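Local coordinates for protein glycogen synthase (Cyanobacterium sp. CLg1, PDB 6GNF) that belongs to the glycogen and starch synthase family of two-domain glycosyltransferases and holds ADP and a glycan in the cleft between its domains, at residues T345-L359 and N379-E393. Numbering follows the deposited sequence.
Sequences TVDPDIPLFGFIGRL and NCQVVILGIGSPKLE. With ADP (adenosine-5'-diphosphate), chain F; AC1 (4,6-dideoxy-4-{[(1S,4R,5S,6S)-4,5,6-trihydroxy-3-(hydroxymethyl)cyclohex-2-en-1-yl]amino}-alpha-D-glucopyranose), chain D.
The Phe353 ring takes Cys380 CB and Gln381 O at its edge, in plane, with Cys380 CB 3.9 Å from Phe353 CE1; Cys380 SG sits obliquely to the ring, 5.0 Å from its centroid, and the ring of Tyr426, on neighbouring strand 426-429, stacks with the Phe353 ring. Arg358 turns its guanidinium edge to the diphosphate: Arg358 NE and NH2 hydrogen-bond to ADP O3B (2.9 Å) and ADP O1B (3.0 Å), and NH1 forms a salt bridge with Glu360; AC1 C6 lies obliquely to the group. Ile384 CG2 reaches Phe355 CD1 obliquely at 3.5 Å, a branch placed there by lying anti to the backbone N of Ile384. Gln381, its side chain extended beyond CG, gives an NE2 N-H to a lone pair of Thr345 O (3.0 Å, 164°), with that oxygen almost in the amide plane, while OE1 accepts from Gln339, so both ends fix its rotation. Ile350 CG2 rests on Gln381 CG, the two side chains crossing at about a right angle. Strands 352-356 and 381-385 run side by side, 14° from parallel, in the all-parallel sheet of the C-terminal Rossmann-like domain of a GT-B fold; backbone hydrogen bonds alternate between the strands, from Gln381 N to Gly357 N. At their C-terminal ends the adenine of ADP lies against Ile356 CG2, Gly357, Leu385 CD2 and Gly386. Further on, Leu359 N hydrogen-bonds to Ile387 O, Leu359 CD1 meets Glu393 CG at 3.5 Å, and Glu393 OE1 accepts from Gly388 N.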
ATOM      1  N   THR A 345     -11.678 -29.183 -10.096  1.00 98.18           N
ATOM      2  CA  THR A 345     -11.231 -30.400 -10.770  1.00100.18           C
ATOM      3  C   THR A 345      -9.709 -30.382 -10.844  1.00100.10           C
ATOM      4  O   THR A 345      -9.107 -29.392 -11.270  1.00 99.95           O
ATOM      5  CB  THR A 345     -11.811 -30.545 -12.199  1.00101.68           C
ATOM      6  OG1 THR A 345     -13.236 -30.399 -12.175  1.00102.41           O
ATOM      7  CG2 THR A 345     -11.445 -31.894 -12.814  1.00104.60           C
ATOM      8  N   VAL A 346      -9.094 -31.475 -10.404  1.00101.47           N
ATOM      9  CA  VAL A 346      -7.647 -31.589 -10.393  1.00100.10           C
ATOM     10  C   VAL A 346      -7.154 -31.994 -11.775  1.00101.65           C
ATOM     11  O   VAL A 346      -7.392 -33.112 -12.222  1.00106.95           O
ATOM     12  CB  VAL A 346      -7.177 -32.607  -9.346  1.00 99.90           C
ATOM     13  CG1 VAL A 346      -5.675 -32.824  -9.454  1.00 99.69           C
ATOM     14  CG2 VAL A 346      -7.565 -32.133  -7.953  1.00 98.25           C
ATOM     15  N   ASP A 347      -6.465 -31.073 -12.436  1.00100.94           N
ATOM     16  CA  ASP A 347      -5.936 -31.288 -13.773  1.00102.53           C
ATOM     17  C   ASP A 347      -4.933 -30.182 -14.066  1.00101.97           C
ATOM     18  O   ASP A 347      -5.324 -29.030 -14.246  1.00100.21           O
ATOM     19  CB  ASP A 347      -7.065 -31.259 -14.808  1.00104.20           C
ATOM     20  CG  ASP A 347      -6.566 -31.453 -16.238  1.00105.31           C
ATOM     21  OD1 ASP A 347      -5.340 -31.498 -16.475  1.00105.89           O
ATOM     22  OD2 ASP A 347      -7.418 -31.560 -17.144  1.00104.81           O
ATOM     23  N   PRO A 348      -3.634 -30.524 -14.128  1.00104.48           N
ATOM     24  CA  PRO A 348      -2.632 -29.477 -14.306  1.00103.97           C
ATOM     25  C   PRO A 348      -2.609 -28.856 -15.706  1.00102.74           C
ATOM     26  O   PRO A 348      -1.871 -27.900 -15.917  1.00104.03           O
ATOM     27  CB  PRO A 348      -1.316 -30.201 -14.005  1.00104.72           C
ATOM     28  CG  PRO A 348      -1.576 -31.617 -14.362  1.00105.95           C
ATOM     29  CD  PRO A 348      -3.029 -31.868 -14.079  1.00106.41           C
ATOM     30  N   ASP A 349      -3.409 -29.369 -16.639  1.00100.98           N
ATOM     31  CA  ASP A 349      -3.474 -28.813 -17.995  1.00101.09           C
ATOM     32  C   ASP A 349      -4.539 -27.732 -18.181  1.00 98.25           C
ATOM     33  O   ASP A 349      -4.648 -27.169 -19.269  1.00 98.82           O
ATOM     34  CB  ASP A 349      -3.727 -29.927 -19.015  1.00104.76           C
ATOM     35  CG  ASP A 349      -2.602 -30.938 -19.060  1.00107.08           C
ATOM     36  OD1 ASP A 349      -1.535 -30.667 -18.472  1.00107.52           O
ATOM     37  OD2 ASP A 349      -2.775 -31.989 -19.709  1.00111.87           O
ATOM     38  N   ILE A 350      -5.361 -27.487 -17.164  1.00 96.49           N
ATOM     39  CA  ILE A 350      -6.341 -26.401 -17.226  1.00 94.21           C
ATOM     40  C   ILE A 350      -5.698 -25.127 -16.691  1.00 89.59           C
ATOM     41  O   ILE A 350      -5.263 -25.107 -15.542  1.00 85.75           O
ATOM     42  CB  ILE A 350      -7.603 -26.715 -16.400  1.00 95.70           C
ATOM     43  CG1 ILE A 350      -8.342 -27.910 -17.007  1.00 99.52           C
ATOM     44  CG2 ILE A 350      -8.536 -25.510 -16.358  1.00 94.60           C
ATOM     45  CD1 ILE A 350      -9.367 -28.529 -16.082  1.00101.58           C
ATOM     46  N   PRO A 351      -5.647 -24.059 -17.514  1.00 88.74           N
ATOM     47  CA  PRO A 351      -5.001 -22.827 -17.051  1.00 85.94           C
ATOM     48  C   PRO A 351      -5.758 -22.201 -15.886  1.00 83.24           C
ATOM     49  O   PRO A 351      -6.981 -22.083 -15.947  1.00 83.06           O
ATOM     50  CB  PRO A 351      -5.041 -21.916 -18.283  1.00 86.73           C
ATOM     51  CG  PRO A 351      -6.174 -22.423 -19.103  1.00 88.96           C
ATOM     52  CD  PRO A 351      -6.240 -23.902 -18.856  1.00 90.07           C
ATOM     53  N   LEU A 352      -5.029 -21.803 -14.846  1.00 80.51           N
ATOM     54  CA  LEU A 352      -5.641 -21.278 -13.632  1.00 78.59           C
ATOM     55  C   LEU A 352      -5.240 -19.828 -13.391  1.00 74.95           C
ATOM     56  O   LEU A 352      -4.060 -19.494 -13.424  1.00 74.21           O
ATOM     57  CB  LEU A 352      -5.244 -22.138 -12.430  1.00 79.22           C
ATOM     58  CG  LEU A 352      -6.063 -21.916 -11.151  1.00 79.17           C
ATOM     59  CD1 LEU A 352      -6.189 -23.205 -10.361  1.00 81.40           C
ATOM     60  CD2 LEU A 352      -5.473 -20.833 -10.266  1.00 77.42           C
ATOM     61  N   PHE A 353      -6.242 -18.984 -13.144  1.00 72.94           N
ATOM     62  CA  PHE A 353      -6.053 -17.570 -12.812  1.00 70.69           C
ATOM     63  C   PHE A 353      -6.310 -17.339 -11.327  1.00 68.99           C
ATOM     64  O   PHE A 353      -7.290 -17.836 -10.779  1.00 69.84           O
ATOM     65  CB  PHE A 353      -7.033 -16.703 -13.605  1.00 71.14           C
ATOM     66  CG  PHE A 353      -6.752 -16.652 -15.077  1.00 72.62           C
ATOM     67  CD1 PHE A 353      -7.245 -17.630 -15.923  1.00 74.63           C
ATOM     68  CD2 PHE A 353      -6.012 -15.610 -15.621  1.00 71.78           C
ATOM     69  CE1 PHE A 353      -6.996 -17.579 -17.286  1.00 76.73           C
ATOM     70  CE2 PHE A 353      -5.756 -15.552 -16.981  1.00 73.76           C
ATOM     71  CZ  PHE A 353      -6.249 -16.537 -17.817  1.00 75.79           C
ATOM     72  N   GLY A 354      -5.436 -16.576 -10.678  1.00 66.82           N
ATOM     73  CA  GLY A 354      -5.572 -16.282  -9.254  1.00 65.59           C
ATOM     74  C   GLY A 354      -5.648 -14.791  -8.965  1.00 64.83           C
ATOM     75  O   GLY A 354      -4.866 -14.007  -9.504  1.00 64.38           O
ATOM     76  N   PHE A 355      -6.591 -14.403  -8.110  1.00 65.44           N
ATOM     77  CA  PHE A 355      -6.708 -13.022  -7.646  1.00 65.01           C
ATOM     78  C   PHE A 355      -6.553 -12.973  -6.132  1.00 63.53           C
ATOM     79  O   PHE A 355      -7.140 -13.775  -5.410  1.00 66.76           O
ATOM     80  CB  PHE A 355      -8.060 -12.423  -8.049  1.00 65.98           C
ATOM     81  CG  PHE A 355      -8.350 -11.092  -7.405  1.00 65.35           C
ATOM     82  CD1 PHE A 355      -8.910 -11.023  -6.136  1.00 64.48           C
ATOM     83  CD2 PHE A 355      -8.062  -9.905  -8.068  1.00 65.50           C
ATOM     84  CE1 PHE A 355      -9.171  -9.800  -5.537  1.00 64.70           C
ATOM     85  CE2 PHE A 355      -8.330  -8.682  -7.481  1.00 64.18           C
ATOM     86  CZ  PHE A 355      -8.884  -8.631  -6.212  1.00 63.63           C
ATOM     87  N   ILE A 356      -5.750 -12.038  -5.655  1.00 62.60           N
ATOM     88  CA  ILE A 356      -5.625 -11.790  -4.229  1.00 61.96           C
ATOM     89  C   ILE A 356      -5.679 -10.291  -4.019  1.00 60.92           C
ATOM     90  O   ILE A 356      -4.838  -9.571  -4.538  1.00 61.07           O
ATOM     91  CB  ILE A 356      -4.295 -12.315  -3.657  1.00 63.07           C
ATOM     92  CG1 ILE A 356      -4.049 -13.764  -4.085  1.00 64.54           C
ATOM     93  CG2 ILE A 356      -4.304 -12.212  -2.139  1.00 63.43           C
ATOM     94  CD1 ILE A 356      -2.639 -14.242  -3.815  1.00 64.29           C
ATOM     95  N   GLY A 357      -6.672  -9.805  -3.284  1.00 62.33           N
ATOM     96  CA  GLY A 357      -6.728  -8.374  -2.999  1.00 62.09           C
ATOM     97  C   GLY A 357      -7.971  -7.916  -2.281  1.00 62.75           C
ATOM     98  O   GLY A 357      -8.949  -8.639  -2.201  1.00 64.93           O
ATOM     99  N   ARG A 358      -7.906  -6.698  -1.752  1.00 65.90           N
ATOM    100  CA  ARG A 358      -9.052  -6.043  -1.119  1.00 68.01           C
ATOM    101  C   ARG A 358     -10.244  -6.087  -2.068  1.00 70.60           C
ATOM    102  O   ARG A 358     -10.084  -5.936  -3.281  1.00 68.69           O
ATOM    103  CB  ARG A 358      -8.708  -4.589  -0.757  1.00 66.62           C
ATOM    104  CG  ARG A 358      -7.649  -4.465   0.334  1.00 66.23           C
ATOM    105  CD  ARG A 358      -7.298  -3.024   0.693  1.00 66.33           C
ATOM    106  NE  ARG A 358      -6.504  -2.340  -0.335  1.00 65.74           N
ATOM    107  CZ  ARG A 358      -6.948  -1.372  -1.145  1.00 67.74           C
ATOM    108  NH1 ARG A 358      -8.206  -0.929  -1.083  1.00 72.50           N
ATOM    109  NH2 ARG A 358      -6.131  -0.837  -2.038  1.00 65.71           N
ATOM    110  N   LEU A 359     -11.430  -6.350  -1.528  1.00 75.64           N
ATOM    111  CA  LEU A 359     -12.659  -6.356  -2.325  1.00 80.50           C
ATOM    112  C   LEU A 359     -13.241  -4.937  -2.394  1.00 83.14           C
ATOM    113  O   LEU A 359     -14.311  -4.657  -1.850  1.00 86.78           O
ATOM    114  CB  LEU A 359     -13.672  -7.319  -1.717  1.00 81.91           C
ATOM    115  CG  LEU A 359     -13.212  -8.767  -1.581  1.00 82.81           C
ATOM    116  CD1 LEU A 359     -14.275  -9.578  -0.861  1.00 84.15           C
ATOM    117  CD2 LEU A 359     -12.910  -9.364  -2.946  1.00 83.59           C
ATOM    118  N   ASN A 379     -12.503 -21.946 -20.810  1.00100.68           N
ATOM    119  CA  ASN A 379     -11.954 -23.223 -20.326  1.00 99.15           C
ATOM    120  C   ASN A 379     -10.775 -23.029 -19.385  1.00 93.11           C
ATOM    121  O   ASN A 379      -9.681 -23.547 -19.609  1.00 91.04           O
ATOM    122  CB  ASN A 379     -11.541 -24.133 -21.486  1.00102.33           C
ATOM    123  CG  ASN A 379     -12.711 -24.557 -22.338  1.00106.88           C
ATOM    124  OD1 ASN A 379     -12.746 -24.300 -23.540  1.00109.04           O
ATOM    125  ND2 ASN A 379     -13.680 -25.222 -21.720  1.00109.07           N
ATOM    126  N   CYS A 380     -11.009 -22.259 -18.333  1.00 89.07           N
ATOM    127  CA  CYS A 380      -9.984 -21.970 -17.337  1.00 86.75           C
ATOM    128  C   CYS A 380     -10.566 -22.085 -15.939  1.00 84.78           C
ATOM    129  O   CYS A 380     -11.768 -22.285 -15.773  1.00 86.53           O
ATOM    130  CB  CYS A 380      -9.431 -20.560 -17.547  1.00 86.07           C
ATOM    131  SG  CYS A 380     -10.652 -19.244 -17.334  1.00 86.65           S
ATOM    132  N   GLN A 381      -9.700 -21.976 -14.938  1.00 81.80           N
ATOM    133  CA  GLN A 381     -10.131 -21.940 -13.551  1.00 80.55           C
ATOM    134  C   GLN A 381      -9.791 -20.584 -12.952  1.00 77.78           C
ATOM    135  O   GLN A 381      -8.841 -19.934 -13.384  1.00 75.55           O
ATOM    136  CB  GLN A 381      -9.485 -23.078 -12.761  1.00 80.72           C
ATOM    137  CG  GLN A 381     -10.089 -24.435 -13.092  1.00 83.36           C
ATOM    138  CD  GLN A 381      -9.403 -25.589 -12.386  1.00 83.90           C
ATOM    139  OE1 GLN A 381      -8.473 -25.387 -11.607  1.00 83.24           O
ATOM    140  NE2 GLN A 381      -9.857 -26.808 -12.665  1.00 86.85           N
ATOM    141  N   VAL A 382     -10.595 -20.148 -11.985  1.00 77.26           N
ATOM    142  CA  VAL A 382     -10.388 -18.863 -11.323  1.00 76.15           C
ATOM    143  C   VAL A 382     -10.510 -19.023  -9.817  1.00 75.65           C
ATOM    144  O   VAL A 382     -11.481 -19.587  -9.318  1.00 78.33           O
ATOM    145  CB  VAL A 382     -11.414 -17.797 -11.773  1.00 76.71           C
ATOM    146  CG1 VAL A 382     -11.141 -16.469 -11.079  1.00 75.22           C
ATOM    147  CG2 VAL A 382     -11.382 -17.626 -13.285  1.00 78.59           C
ATOM    148  N   VAL A 383      -9.522 -18.513  -9.098  1.00 74.24           N
ATOM    149  CA  VAL A 383      -9.548 -18.509  -7.645  1.00 73.79           C
ATOM    150  C   VAL A 383      -9.446 -17.065  -7.182  1.00 71.49           C
ATOM    151  O   VAL A 383      -8.606 -16.318  -7.680  1.00 69.25           O
ATOM    152  CB  VAL A 383      -8.394 -19.341  -7.063  1.00 73.56           C
ATOM    153  CG1 VAL A 383      -8.414 -19.292  -5.546  1.00 72.97           C
ATOM    154  CG2 VAL A 383      -8.497 -20.780  -7.551  1.00 76.71           C
ATOM    155  N   ILE A 384     -10.321 -16.677  -6.253  1.00 72.63           N
ATOM    156  CA  ILE A 384     -10.417 -15.288  -5.801  1.00 71.66           C
ATOM    157  C   ILE A 384     -10.356 -15.203  -4.278  1.00 70.01           C
ATOM    158  O   ILE A 384     -11.182 -15.787  -3.585  1.00 71.92           O
ATOM    159  CB  ILE A 384     -11.737 -14.644  -6.269  1.00 73.43           C
ATOM    160  CG1 ILE A 384     -12.019 -14.959  -7.736  1.00 75.06           C
ATOM    161  CG2 ILE A 384     -11.689 -13.138  -6.063  1.00 72.47           C
ATOM    162  CD1 ILE A 384     -13.434 -14.636  -8.159  1.00 78.59           C
ATOM    163  N   LEU A 385      -9.375 -14.469  -3.766  1.00 68.95           N
ATOM    164  CA  LEU A 385      -9.173 -14.328  -2.328  1.00 69.33           C
ATOM    165  C   LEU A 385      -9.169 -12.850  -1.939  1.00 67.60           C
ATOM    166  O   LEU A 385      -8.351 -12.086  -2.436  1.00 64.32           O
ATOM    167  CB  LEU A 385      -7.847 -14.983  -1.923  1.00 69.69           C
ATOM    168  CG  LEU A 385      -7.399 -14.834  -0.462  1.00 70.35           C
ATOM    169  CD1 LEU A 385      -8.358 -15.560   0.474  1.00 72.14           C
ATOM    170  CD2 LEU A 385      -5.976 -15.343  -0.278  1.00 70.59           C
ATOM    171  N   GLY A 386     -10.058 -12.466  -1.023  1.00 69.70           N
ATOM    172  CA  GLY A 386     -10.157 -11.072  -0.582  1.00 68.71           C
ATOM    173  C   GLY A 386     -11.192 -10.797   0.498  1.00 71.38           C
ATOM    174  O   GLY A 386     -12.095 -11.595   0.723  1.00 74.34           O
ATOM    175  N   ILE A 387     -11.046  -9.653   1.162  1.00 72.81           N
ATOM    176  CA  ILE A 387     -12.036  -9.151   2.123  1.00 77.34           C
ATOM    177  C   ILE A 387     -12.359  -7.668   1.880  1.00 78.18           C
ATOM    178  O   ILE A 387     -11.522  -6.913   1.385  1.00 74.05           O
ATOM    179  CB  ILE A 387     -11.562  -9.332   3.584  1.00 76.84           C
ATOM    180  CG1 ILE A 387     -10.175  -8.718   3.800  1.00 75.39           C
ATOM    181  CG2 ILE A 387     -11.546 -10.804   3.943  1.00 78.23           C
ATOM    182  CD1 ILE A 387      -9.852  -8.442   5.251  1.00 75.37           C
ATOM    183  N   GLY A 388     -13.564  -7.257   2.268  1.00 83.35           N
ATOM    184  CA  GLY A 388     -13.994  -5.862   2.122  1.00 83.77           C
ATOM    185  C   GLY A 388     -15.474  -5.676   2.401  1.00 88.25           C
ATOM    186  O   GLY A 388     -15.903  -5.720   3.555  1.00 89.19           O
ATOM    187  N   SER A 389     -16.258  -5.462   1.343  1.00 92.15           N
ATOM    188  CA  SER A 389     -17.690  -5.216   1.486  1.00 94.54           C
ATOM    189  C   SER A 389     -18.418  -6.480   1.897  1.00 96.27           C
ATOM    190  O   SER A 389     -18.210  -7.527   1.291  1.00101.32           O
ATOM    191  CB  SER A 389     -18.294  -4.712   0.174  1.00 95.60           C
ATOM    192  OG  SER A 389     -17.357  -3.967  -0.571  1.00 96.77           O
ATOM    193  N   PRO A 390     -19.291  -6.384   2.913  1.00 98.09           N
ATOM    194  CA  PRO A 390     -20.127  -7.510   3.315  1.00 99.45           C
ATOM    195  C   PRO A 390     -20.814  -8.231   2.162  1.00101.24           C
ATOM    196  O   PRO A 390     -20.837  -9.457   2.160  1.00102.90           O
ATOM    197  CB  PRO A 390     -21.164  -6.861   4.226  1.00101.63           C
ATOM    198  CG  PRO A 390     -20.428  -5.731   4.861  1.00100.08           C
ATOM    199  CD  PRO A 390     -19.409  -5.255   3.856  1.00 97.09           C
ATOM    200  N   LYS A 391     -21.347  -7.499   1.185  1.00103.87           N
ATOM    201  CA  LYS A 391     -22.080  -8.158   0.094  1.00110.39           C
ATOM    202  C   LYS A 391     -21.233  -8.456  -1.139  1.00107.23           C
ATOM    203  O   LYS A 391     -21.693  -9.151  -2.044  1.00110.86           O
ATOM    204  CB  LYS A 391     -23.381  -7.424  -0.280  1.00115.68           C
ATOM    205  CG  LYS A 391     -23.260  -6.031  -0.885  1.00116.34           C
ATOM    206  CD  LYS A 391     -24.563  -5.665  -1.603  1.00121.39           C
ATOM    207  CE  LYS A 391     -25.146  -4.329  -1.155  1.00122.30           C
ATOM    208  NZ  LYS A 391     -24.325  -3.159  -1.573  1.00120.83           N
ATOM    209  N   LEU A 392     -19.999  -7.961  -1.172  1.00101.99           N
ATOM    210  CA  LEU A 392     -19.018  -8.499  -2.115  1.00 99.84           C
ATOM    211  C   LEU A 392     -18.522  -9.846  -1.589  1.00 98.06           C
ATOM    212  O   LEU A 392     -18.459 -10.825  -2.335  1.00100.03           O
ATOM    213  CB  LEU A 392     -17.843  -7.541  -2.339  1.00 96.79           C
ATOM    214  CG  LEU A 392     -17.945  -6.623  -3.561  1.00 97.23           C
ATOM    215  CD1 LEU A 392     -16.839  -5.580  -3.543  1.00 95.03           C
ATOM    216  CD2 LEU A 392     -17.889  -7.427  -4.853  1.00 98.06           C
ATOM    217  N   GLU A 393     -18.176  -9.878  -0.301  1.00 94.18           N
ATOM    218  CA  GLU A 393     -17.790 -11.111   0.394  1.00 92.26           C
ATOM    219  C   GLU A 393     -18.855 -12.198   0.307  1.00 95.31           C
ATOM    220  O   GLU A 393     -18.534 -13.359   0.093  1.00 99.09           O
ATOM    221  CB  GLU A 393     -17.484 -10.823   1.868  1.00 88.64           C
ATOM    222  CG  GLU A 393     -16.177 -10.082   2.093  1.00 84.40           C
ATOM    223  CD  GLU A 393     -15.890  -9.826   3.561  1.00 83.64           C
ATOM    224  OE1 GLU A 393     -14.893  -9.146   3.871  1.00 79.74           O
ATOM    225  OE2 GLU A 393     -16.654 -10.320   4.411  1.00 86.16           O
TER
HETATM  226  PB  ADP F 601      -2.785  -2.700  -1.785  1.00 64.14           P
HETATM  227  O1B ADP F 601      -3.312  -1.665  -2.745  1.00 64.43           O
HETATM  228  O2B ADP F 601      -1.565  -2.251  -1.030  1.00 64.53           O
HETATM  229  O3B ADP F 601      -3.858  -3.352  -0.955  1.00 60.91           O
HETATM  230  PA  ADP F 601      -0.733  -4.339  -2.976  1.00 84.47           P
HETATM  231  O1A ADP F 601       0.220  -3.154  -3.067  1.00 69.12           O
HETATM  232  O2A ADP F 601      -0.755  -5.408  -4.060  1.00 82.66           O
HETATM  233  O3A ADP F 601      -2.268  -3.853  -2.791  1.00 74.64           O
HETATM  234  O5' ADP F 601      -0.485  -5.087  -1.564  1.00 84.56           O
HETATM  235  C5' ADP F 601      -1.490  -5.911  -0.964  1.00 81.96           C
HETATM  236  C4' ADP F 601      -0.785  -7.035  -0.215  1.00 81.16           C
HETATM  237  O4' ADP F 601      -1.669  -7.738   0.661  1.00 75.86           O
HETATM  238  C3' ADP F 601      -0.239  -8.059  -1.187  1.00 81.16           C
HETATM  239  O3' ADP F 601       1.076  -8.417  -0.750  1.00 85.18           O
HETATM  240  C2' ADP F 601      -1.212  -9.215  -1.116  1.00 76.78           C
HETATM  241  O2' ADP F 601      -0.494 -10.432  -1.295  1.00 80.62           O
HETATM  242  C1' ADP F 601      -1.819  -9.105   0.272  1.00 75.05           C
HETATM  243  N9  ADP F 601      -3.263  -9.446   0.396  1.00 73.68           N
HETATM  244  C8  ADP F 601      -4.309  -8.704  -0.028  1.00 74.67           C
HETATM  245  N7  ADP F 601      -5.494  -9.299   0.282  1.00 71.25           N
HETATM  246  C5  ADP F 601      -5.210 -10.441   0.931  1.00 70.72           C
HETATM  247  C6  ADP F 601      -5.973 -11.551   1.540  1.00 69.42           C
HETATM  248  N6  ADP F 601      -7.320 -11.565   1.518  1.00 72.60           N
HETATM  249  N1  ADP F 601      -5.284 -12.558   2.116  1.00 70.28           N
HETATM  250  C2  ADP F 601      -3.941 -12.581   2.153  1.00 70.62           C
HETATM  251  N3  ADP F 601      -3.187 -11.602   1.620  1.00 72.08           N
HETATM  252  C4  ADP F 601      -3.744 -10.527   1.012  1.00 71.99           C
HETATM  253  C1  AC1 D   3      -3.558   2.237   3.047  1.00 62.34           C
HETATM  254  O2  AC1 D   3      -2.527   4.418   2.716  1.00 58.64           O
HETATM  255  C2  AC1 D   3      -2.404   3.014   2.412  1.00 61.16           C
HETATM  256  C4A AC1 D   3       0.934   0.311  -3.551  1.00 50.53           C
HETATM  257  C3  AC1 D   3      -2.334   2.792   0.900  1.00 59.84           C
HETATM  258  O3  AC1 D   3      -1.126   3.406   0.440  1.00 59.98           O
HETATM  259  C4  AC1 D   3      -2.370   1.290   0.538  1.00 59.69           C
HETATM  260  N4A AC1 D   3      -2.298   0.999  -0.913  1.00 53.32           N
HETATM  261  C5  AC1 D   3      -3.642   0.710   1.175  1.00 60.63           C
HETATM  262  O5  AC1 D   3      -3.583   0.874   2.597  1.00 64.51           O
HETATM  263  C6  AC1 D   3      -3.832  -0.773   0.895  1.00 63.55           C
HETATM  264  C1B AC1 D   3      -1.228   1.426  -1.819  1.00 49.71           C
HETATM  265  C2B AC1 D   3      -1.447   1.054  -3.315  1.00 51.61           C
HETATM  266  O2B AC1 D   3      -2.730   0.498  -3.587  1.00 50.03           O
HETATM  267  C3B AC1 D   3      -0.497   0.034  -3.903  1.00 48.80           C
HETATM  268  O3B AC1 D   3      -0.596   0.072  -5.327  1.00 51.50           O
HETATM  269  O4  AC1 D   3       1.683  -0.828  -3.987  1.00 51.99           O
HETATM  270  C5B AC1 D   3       1.090   0.517  -2.066  1.00 47.20           C
HETATM  271  C7B AC1 D   3       0.111   0.965  -1.297  1.00 47.15           C
HETATM  272  C6B AC1 D   3       2.426   0.248  -1.448  1.00 44.05           C
HETATM  273  O6B AC1 D   3       3.365   1.103  -2.104  1.00 46.47           O